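Long-range contact in sensor protein (Vibrio parahaemolyticus, PDB 3I9Y), which probably acts as a membrane-bound histidine kinase receptor responding to trimethylamine N-oxide, this chain being its sensor domain, built of two stacked four-helix bundles: residues 8-19 and 45-56. Residues are numbered along the deposited sequence; the frame is centred on the assembly and turned at random.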
ATOM      1  N   GLU A   8      26.069  18.069  20.678  1.00 26.73           N
ATOM      2  CA  GLU A   8      25.591  16.801  20.120  1.00 27.64           C
ATOM      3  C   GLU A   8      24.095  16.683  20.275  1.00 27.42           C
ATOM      4  O   GLU A   8      23.502  16.323  19.285  1.00 28.75           O
ATOM      5  CB  GLU A   8      26.270  15.558  20.764  1.00 29.03           C
ATOM      6  CG  GLU A   8      27.757  15.460  20.482  1.00 31.41           C
ATOM      7  CD  GLU A   8      28.135  15.694  19.019  1.00 35.54           C
ATOM      8  OE1 GLU A   8      27.536  15.029  18.133  1.00 38.29           O
ATOM      9  OE2 GLU A   8      29.062  16.477  18.644  1.00 36.13           O
ATOM     10  N   ALA A   9      23.454  17.049  21.409  1.00 25.44           N
ATOM     11  CA  ALA A   9      22.036  16.874  21.566  1.00 26.65           C
ATOM     12  C   ALA A   9      21.181  17.738  20.617  1.00 27.69           C
ATOM     13  O   ALA A   9      20.073  17.308  20.181  1.00 27.15           O
ATOM     14  CB  ALA A   9      21.496  17.125  23.086  1.00 23.78           C
ATOM     15  N   ARG A  10      21.658  18.961  20.331  1.00 27.75           N
ATOM     16  CA  ARG A  10      20.889  19.883  19.493  1.00 27.31           C
ATOM     17  C   ARG A  10      20.894  19.222  18.051  1.00 26.80           C
ATOM     18  O   ARG A  10      19.912  19.317  17.389  1.00 27.84           O
ATOM     19  CB  ARG A  10      21.628  21.208  19.450  1.00 28.43           C
ATOM     20  CG  ARG A  10      21.470  22.039  20.723  1.00 29.86           C
ATOM     21  CD  ARG A  10      22.380  23.413  20.638  1.00 30.44           C
ATOM     22  NE  ARG A  10      21.705  24.254  19.626  1.00 32.72           N
ATOM     23  CZ  ARG A  10      22.124  24.435  18.369  1.00 32.52           C
ATOM     24  NH1 ARG A  10      23.283  23.851  17.943  1.00 31.83           N
ATOM     25  NH2 ARG A  10      21.344  25.192  17.534  1.00 31.96           N
ATOM     26  N   GLN A  11      22.057  18.752  17.562  1.00 25.44           N
ATOM     27  CA  GLN A  11      22.153  18.112  16.287  1.00 25.21           C
ATOM     28  C   GLN A  11      21.238  16.806  16.257  1.00 25.63           C
ATOM     29  O   GLN A  11      20.524  16.570  15.289  1.00 23.41           O
ATOM     30  CB  GLN A  11      23.544  17.835  15.986  1.00 23.93           C
ATOM     31  CG  GLN A  11      24.179  19.178  15.497  1.00 28.64           C
ATOM     32  CD  GLN A  11      25.715  19.038  15.360  1.00 30.97           C
ATOM     33  OE1 GLN A  11      26.470  19.013  16.444  1.00 33.20           O
ATOM     34  NE2 GLN A  11      26.221  18.957  14.128  1.00 30.20           N
ATOM     35  N   VAL A  12      21.265  16.002  17.306  1.00 25.41           N
ATOM     36  CA  VAL A  12      20.402  14.831  17.325  1.00 25.07           C
ATOM     37  C   VAL A  12      18.918  15.302  17.199  1.00 26.72           C
ATOM     38  O   VAL A  12      18.041  14.663  16.463  1.00 25.61           O
ATOM     39  CB  VAL A  12      20.545  14.025  18.705  1.00 23.92           C
ATOM     40  CG1 VAL A  12      19.494  12.901  18.817  1.00 23.68           C
ATOM     41  CG2 VAL A  12      21.964  13.396  18.692  1.00 22.97           C
ATOM     42  N   SER A  13      18.564  16.342  17.955  1.00 25.53           N
ATOM     43  CA  SER A  13      17.146  16.780  17.975  1.00 26.09           C
ATOM     44  C   SER A  13      16.740  17.343  16.536  1.00 26.93           C
ATOM     45  O   SER A  13      15.630  17.121  16.007  1.00 25.57           O
ATOM     46  CB  SER A  13      16.969  17.928  19.002  1.00 26.73           C
ATOM     47  OG  SER A  13      15.679  18.477  18.777  1.00 27.76           O
ATOM     48  N   GLU A  14      17.641  18.065  15.904  1.00 28.01           N
ATOM     49  CA  GLU A  14      17.266  18.565  14.634  1.00 29.32           C
ATOM     50  C   GLU A  14      17.296  17.487  13.544  1.00 28.02           C
ATOM     51  O   GLU A  14      16.389  17.545  12.653  1.00 26.39           O
ATOM     52  CB  GLU A  14      18.112  19.755  14.275  1.00 34.33           C
ATOM     53  CG  GLU A  14      17.286  20.724  13.264  1.00 40.71           C
ATOM     54  CD  GLU A  14      17.890  20.406  11.959  1.00 45.46           C
ATOM     55  OE1 GLU A  14      18.977  19.731  12.289  1.00 45.78           O
ATOM     56  OE2 GLU A  14      17.335  20.753  10.731  1.00 45.85           O
ATOM     57  N   LEU A  15      18.229  16.506  13.612  1.00 24.33           N
ATOM     58  CA  LEU A  15      18.255  15.418  12.619  1.00 24.32           C
ATOM     59  C   LEU A  15      16.903  14.536  12.867  1.00 23.79           C
ATOM     60  O   LEU A  15      16.289  14.108  11.949  1.00 24.21           O
ATOM     61  CB  LEU A  15      19.509  14.539  12.687  1.00 19.87           C
ATOM     62  CG  LEU A  15      20.494  15.273  11.925  1.00 20.83           C
ATOM     63  CD1 LEU A  15      21.857  14.683  12.391  1.00 23.20           C
ATOM     64  CD2 LEU A  15      20.362  15.077  10.422  1.00 21.29           C
ATOM     65  N   SER A  16      16.403  14.398  14.077  1.00 22.69           N
ATOM     66  CA  SER A  16      15.204  13.708  14.376  1.00 22.70           C
ATOM     67  C   SER A  16      14.038  14.373  13.596  1.00 24.83           C
ATOM     68  O   SER A  16      13.247  13.660  12.850  1.00 23.63           O
ATOM     69  CB  SER A  16      14.813  13.792  15.827  1.00 22.28           C
ATOM     70  OG  SER A  16      15.893  13.132  16.500  1.00 25.26           O
ATOM     71  N   THR A  17      13.884  15.680  13.777  1.00 24.97           N
ATOM     72  CA  THR A  17      12.813  16.310  13.014  1.00 26.93           C
ATOM     73  C   THR A  17      13.037  16.247  11.500  1.00 25.44           C
ATOM     74  O   THR A  17      12.083  15.994  10.774  1.00 24.63           O
ATOM     75  CB  THR A  17      12.319  17.733  13.597  1.00 30.06           C
ATOM     76  OG1 THR A  17      12.375  18.718  12.562  1.00 36.85           O
ATOM     77  CG2 THR A  17      12.798  18.006  14.784  1.00 26.65           C
ATOM     78  N   ARG A  18      14.248  16.298  10.998  1.00 23.27           N
ATOM     79  CA  ARG A  18      14.398  16.087   9.614  1.00 24.17           C
ATOM     80  C   ARG A  18      14.008  14.646   9.123  1.00 25.03           C
ATOM     81  O   ARG A  18      13.405  14.491   7.955  1.00 23.32           O
ATOM     82  CB  ARG A  18      15.836  16.391   9.162  1.00 27.58           C
ATOM     83  CG  ARG A  18      15.810  17.888   9.095  1.00 32.78           C
ATOM     84  CD  ARG A  18      17.108  18.672   9.222  1.00 41.35           C
ATOM     85  NE  ARG A  18      18.049  17.917   8.485  1.00 46.66           N
ATOM     86  CZ  ARG A  18      19.267  18.356   8.154  1.00 51.53           C
ATOM     87  NH1 ARG A  18      19.596  19.605   8.561  1.00 51.45           N
ATOM     88  NH2 ARG A  18      20.111  17.510   7.353  1.00 53.13           N
ATOM     89  N   ILE A  19      14.363  13.614   9.938  1.00 21.22           N
ATOM     90  CA  ILE A  19      14.119  12.276   9.546  1.00 19.86           C
ATOM     91  C   ILE A  19      12.617  12.101   9.529  1.00 19.62           C
ATOM     92  O   ILE A  19      12.110  11.389   8.660  1.00 18.48           O
ATOM     93  CB  ILE A  19      14.786  11.291  10.568  1.00 18.23           C
ATOM     94  CG1 ILE A  19      16.324  11.241  10.158  1.00 18.09           C
ATOM     95  CG2 ILE A  19      14.178   9.898  10.484  1.00 16.81           C
ATOM     96  CD1 ILE A  19      17.068  10.494  11.373  1.00 17.77           C
ATOM     97  N   GLN A  45      20.643  11.022   6.560  1.00 23.50           N
ATOM     98  CA  GLN A  45      20.263  11.729   7.759  1.00 22.71           C
ATOM     99  C   GLN A  45      20.333  10.727   8.969  1.00 22.47           C
ATOM    100  O   GLN A  45      20.736  11.108  10.082  1.00 22.46           O
ATOM    101  CB  GLN A  45      18.857  12.333   7.645  1.00 21.32           C
ATOM    102  CG  GLN A  45      18.741  13.450   6.471  1.00 21.58           C
ATOM    103  CD  GLN A  45      17.228  13.860   6.348  1.00 22.17           C
ATOM    104  OE1 GLN A  45      16.281  13.107   6.685  1.00 21.73           O
ATOM    105  NE2 GLN A  45      16.994  15.086   5.976  1.00 21.14           N
ATOM    106  N   LEU A  46      19.972   9.482   8.777  1.00 20.64           N
ATOM    107  CA  LEU A  46      20.072   8.595   9.897  1.00 21.51           C
ATOM    108  C   LEU A  46      21.652   8.392  10.247  1.00 22.59           C
ATOM    109  O   LEU A  46      22.014   8.339  11.418  1.00 22.43           O
ATOM    110  CB  LEU A  46      19.458   7.245   9.563  1.00 20.15           C
ATOM    111  CG  LEU A  46      19.782   6.082  10.529  1.00 18.34           C
ATOM    112  CD1 LEU A  46      18.996   6.407  11.858  1.00 16.03           C
ATOM    113  CD2 LEU A  46      19.151   4.702   9.859  1.00 19.64           C
ATOM    114  N   GLU A  47      22.493   8.268   9.243  1.00 23.08           N
ATOM    115  CA  GLU A  47      23.914   8.071   9.404  1.00 26.46           C
ATOM    116  C   GLU A  47      24.522   9.285  10.190  1.00 25.97           C
ATOM    117  O   GLU A  47      25.409   9.148  11.099  1.00 23.86           O
ATOM    118  CB  GLU A  47      24.482   7.924   7.996  1.00 28.98           C
ATOM    119  CG  GLU A  47      25.876   7.559   7.892  1.00 40.41           C
ATOM    120  CD  GLU A  47      26.201   6.242   6.835  1.00 45.13           C
ATOM    121  OE1 GLU A  47      26.703   6.506   5.680  1.00 47.17           O
ATOM    122  OE2 GLU A  47      25.940   5.008   7.177  1.00 46.49           O
ATOM    123  N   SER A  48      24.089  10.494   9.815  1.00 24.40           N
ATOM    124  CA  SER A  48      24.575  11.609  10.582  1.00 26.00           C
ATOM    125  C   SER A  48      23.975  11.523  12.005  1.00 24.79           C
ATOM    126  O   SER A  48      24.635  11.929  12.930  1.00 25.78           O
ATOM    127  CB  SER A  48      24.075  12.976  10.068  1.00 27.94           C
ATOM    128  OG  SER A  48      24.339  13.094   8.745  1.00 29.40           O
ATOM    129  N   LEU A  49      22.697  11.192  12.153  1.00 22.93           N
ATOM    130  CA  LEU A  49      22.132  11.187  13.471  1.00 21.33           C
ATOM    131  C   LEU A  49      22.989  10.181  14.342  1.00 23.31           C
ATOM    132  O   LEU A  49      23.267  10.433  15.564  1.00 21.13           O
ATOM    133  CB  LEU A  49      20.698  10.724  13.433  1.00 20.96           C
ATOM    134  CG  LEU A  49      20.222  10.783  14.869  1.00 23.65           C
ATOM    135  CD1 LEU A  49      18.957  11.508  15.190  1.00 25.04           C
ATOM    136  CD2 LEU A  49      19.930   9.440  15.056  1.00 25.23           C
ATOM    137  N   LEU A  50      23.465   9.052  13.691  1.00 23.58           N
ATOM    138  CA  LEU A  50      24.118   7.978  14.446  1.00 23.92           C
ATOM    139  C   LEU A  50      25.554   8.510  14.857  1.00 26.73           C
ATOM    140  O   LEU A  50      25.987   8.161  15.939  1.00 26.09           O
ATOM    141  CB  LEU A  50      24.251   6.687  13.615  1.00 21.84           C
ATOM    142  CG  LEU A  50      22.832   6.086  13.516  1.00 23.35           C
ATOM    143  CD1 LEU A  50      22.968   4.828  12.651  1.00 21.19           C
ATOM    144  CD2 LEU A  50      22.257   5.819  14.744  1.00 22.41           C
ATOM    145  N   THR A  51      26.257   9.285  14.000  1.00 26.41           N
ATOM    146  CA  THR A  51      27.510   9.775  14.481  1.00 29.03           C
ATOM    147  C   THR A  51      27.343  10.771  15.638  1.00 27.61           C
ATOM    148  O   THR A  51      28.196  10.865  16.518  1.00 27.53           O
ATOM    149  CB  THR A  51      28.404  10.395  13.403  1.00 30.39           C
ATOM    150  OG1 THR A  51      28.058  11.763  13.288  1.00 35.65           O
ATOM    151  CG2 THR A  51      28.191   9.726  12.006  1.00 27.63           C
ATOM    152  N   HIS A  52      26.268  11.502  15.722  1.00 27.43           N
ATOM    153  CA  HIS A  52      26.213  12.396  16.868  1.00 27.55           C
ATOM    154  C   HIS A  52      25.827  11.592  18.129  1.00 29.86           C
ATOM    155  O   HIS A  52      26.207  11.933  19.275  1.00 30.67           O
ATOM    156  CB  HIS A  52      25.162  13.543  16.634  1.00 25.82           C
ATOM    157  CG  HIS A  52      25.616  14.510  15.595  1.00 27.74           C
ATOM    158  ND1 HIS A  52      24.999  14.628  14.370  1.00 28.62           N
ATOM    159  CD2 HIS A  52      26.741  15.284  15.511  1.00 26.21           C
ATOM    160  CE1 HIS A  52      25.709  15.414  13.560  1.00 26.87           C
ATOM    161  NE2 HIS A  52      26.772  15.831  14.220  1.00 26.33           N
ATOM    162  N   ILE A  53      25.043  10.522  17.945  1.00 29.69           N
ATOM    163  CA  ILE A  53      24.643   9.759  19.090  1.00 30.81           C
ATOM    164  C   ILE A  53      25.933   9.089  19.652  1.00 31.53           C
ATOM    165  O   ILE A  53      26.111   8.959  20.865  1.00 30.27           O
ATOM    166  CB  ILE A  53      23.650   8.600  18.745  1.00 30.61           C
ATOM    167  CG1 ILE A  53      22.360   9.118  18.237  1.00 30.53           C
ATOM    168  CG2 ILE A  53      23.413   7.755  20.002  1.00 29.47           C
ATOM    169  CD1 ILE A  53      21.812   9.722  19.341  1.00 33.94           C
ATOM    170  N   LYS A  54      26.778   8.615  18.779  1.00 32.08           N
ATOM    171  CA  LYS A  54      28.021   8.003  19.199  1.00 34.12           C
ATOM    172  C   LYS A  54      28.902   9.042  19.942  1.00 36.36           C
ATOM    173  O   LYS A  54      29.455   8.707  20.965  1.00 36.28           O
ATOM    174  CB  LYS A  54      28.837   7.516  18.020  1.00 34.94           C
ATOM    175  CG  LYS A  54      30.206   6.793  18.406  1.00 36.78           C
ATOM    176  CD  LYS A  54      31.157   6.676  17.128  1.00 40.46           C
ATOM    177  CE  LYS A  54      32.250   5.563  17.380  1.00 41.84           C
ATOM    178  NZ  LYS A  54      32.757   4.967  16.139  1.00 43.82           N
ATOM    179  N   GLU A  55      29.084  10.265  19.425  1.00 36.84           N
ATOM    180  CA  GLU A  55      29.843  11.267  20.184  1.00 39.17           C
ATOM    181  C   GLU A  55      29.281  11.431  21.599  1.00 39.19           C
ATOM    182  O   GLU A  55      30.080  11.445  22.517  1.00 37.83           O
ATOM    183  CB  GLU A  55      29.754  12.690  19.657  1.00 40.59           C
ATOM    184  CG  GLU A  55      30.553  12.915  18.600  1.00 44.64           C
ATOM    185  CD  GLU A  55      32.023  12.688  18.969  1.00 47.53           C
ATOM    186  OE1 GLU A  55      32.665  13.308  19.912  1.00 47.70           O
ATOM    187  OE2 GLU A  55      32.471  11.816  18.226  1.00 48.19           O
ATOM    188  N   LEU A  56      27.951  11.591  21.705  1.00 40.08           N
ATOM    189  CA  LEU A  56      27.203  11.790  22.945  1.00 43.45           C
ATOM    190  C   LEU A  56      27.425  10.704  23.938  1.00 45.93           C
ATOM    191  O   LEU A  56      27.655  10.990  25.117  1.00 47.63           O
ATOM    192  CB  LEU A  56      25.693  11.867  22.736  1.00 44.11           C
ATOM    193  CG  LEU A  56      24.695  12.552  23.653  1.00 45.62           C
ATOM    194  CD1 LEU A  56      24.626  14.043  23.238  1.00 47.61           C
ATOM    195  CD2 LEU A  56      23.273  12.119  23.533  1.00 45.37           C
TER
HETATM  196  O   HOH W   1      14.193  15.845   5.608  1.00 45.10           O
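An antiparallel helix pair of one of the two stacked four-helix bundles of this TorS sensor domain is joined where Leu-15 of helix 5-27 and Leu-49 of helix 32-58 interlock knobs-into-holes. The segment axes approach to 9.0 Å with 153° between their directions. Each leucine is a knob in the other helix's hole: Leu-15 sits among Gln-45, Ser-48, Leu-49 and His-52, and Leu-49 among Val-12, Leu-15, Ser-16 and Ile-19. With CG anti to the backbone N (chi1 -179°), Leu-49 carries its CD1 branch to 3.5 Å from Val-12 O. Leu-15 also engages through CD1, which lies 3.6 Å from Ser-48 CB. Toward the core, the CG2 branch of Val-12 meets Ile-53 CD1 at 3.7 Å. Helices 232-267 and 63-114 close the bundle from this inner side, Phe-257 lying against Ser-16 and Ile-19, and Leu-69 against Ile-53.

His-52 is a third knob, set among Glu-8, Gln-11, Val-12 and Leu-15. Gln-11 lays its CB over one face of the imidazole as a CH-pi contact, 3.9 Å from the His-52 ring centroid and nearly on the normal, while Thr-51 OG1 lies over the opposite face.

Within helix 5-27, beside Leu-49 CD1, Ser-16 OG lies 2.6 Å from Val-12 O, on one face of the carbonyl plane, and Ser-16 N approaches from the other; Asn-261 OD1 is a second acceptor for the hydroxyl, whose one proton can serve only one of the two at a time. The extended Gln-45 chain crosses Arg-18 at about a right angle, its NE2 lying against Arg-18 CB and its OE1 hydrogen-bonded to Ser-22, and a water links the two helices, accepting from Gln-45 NE2 at 2.9 Å and donating to Arg-18 O at 2.8 Å.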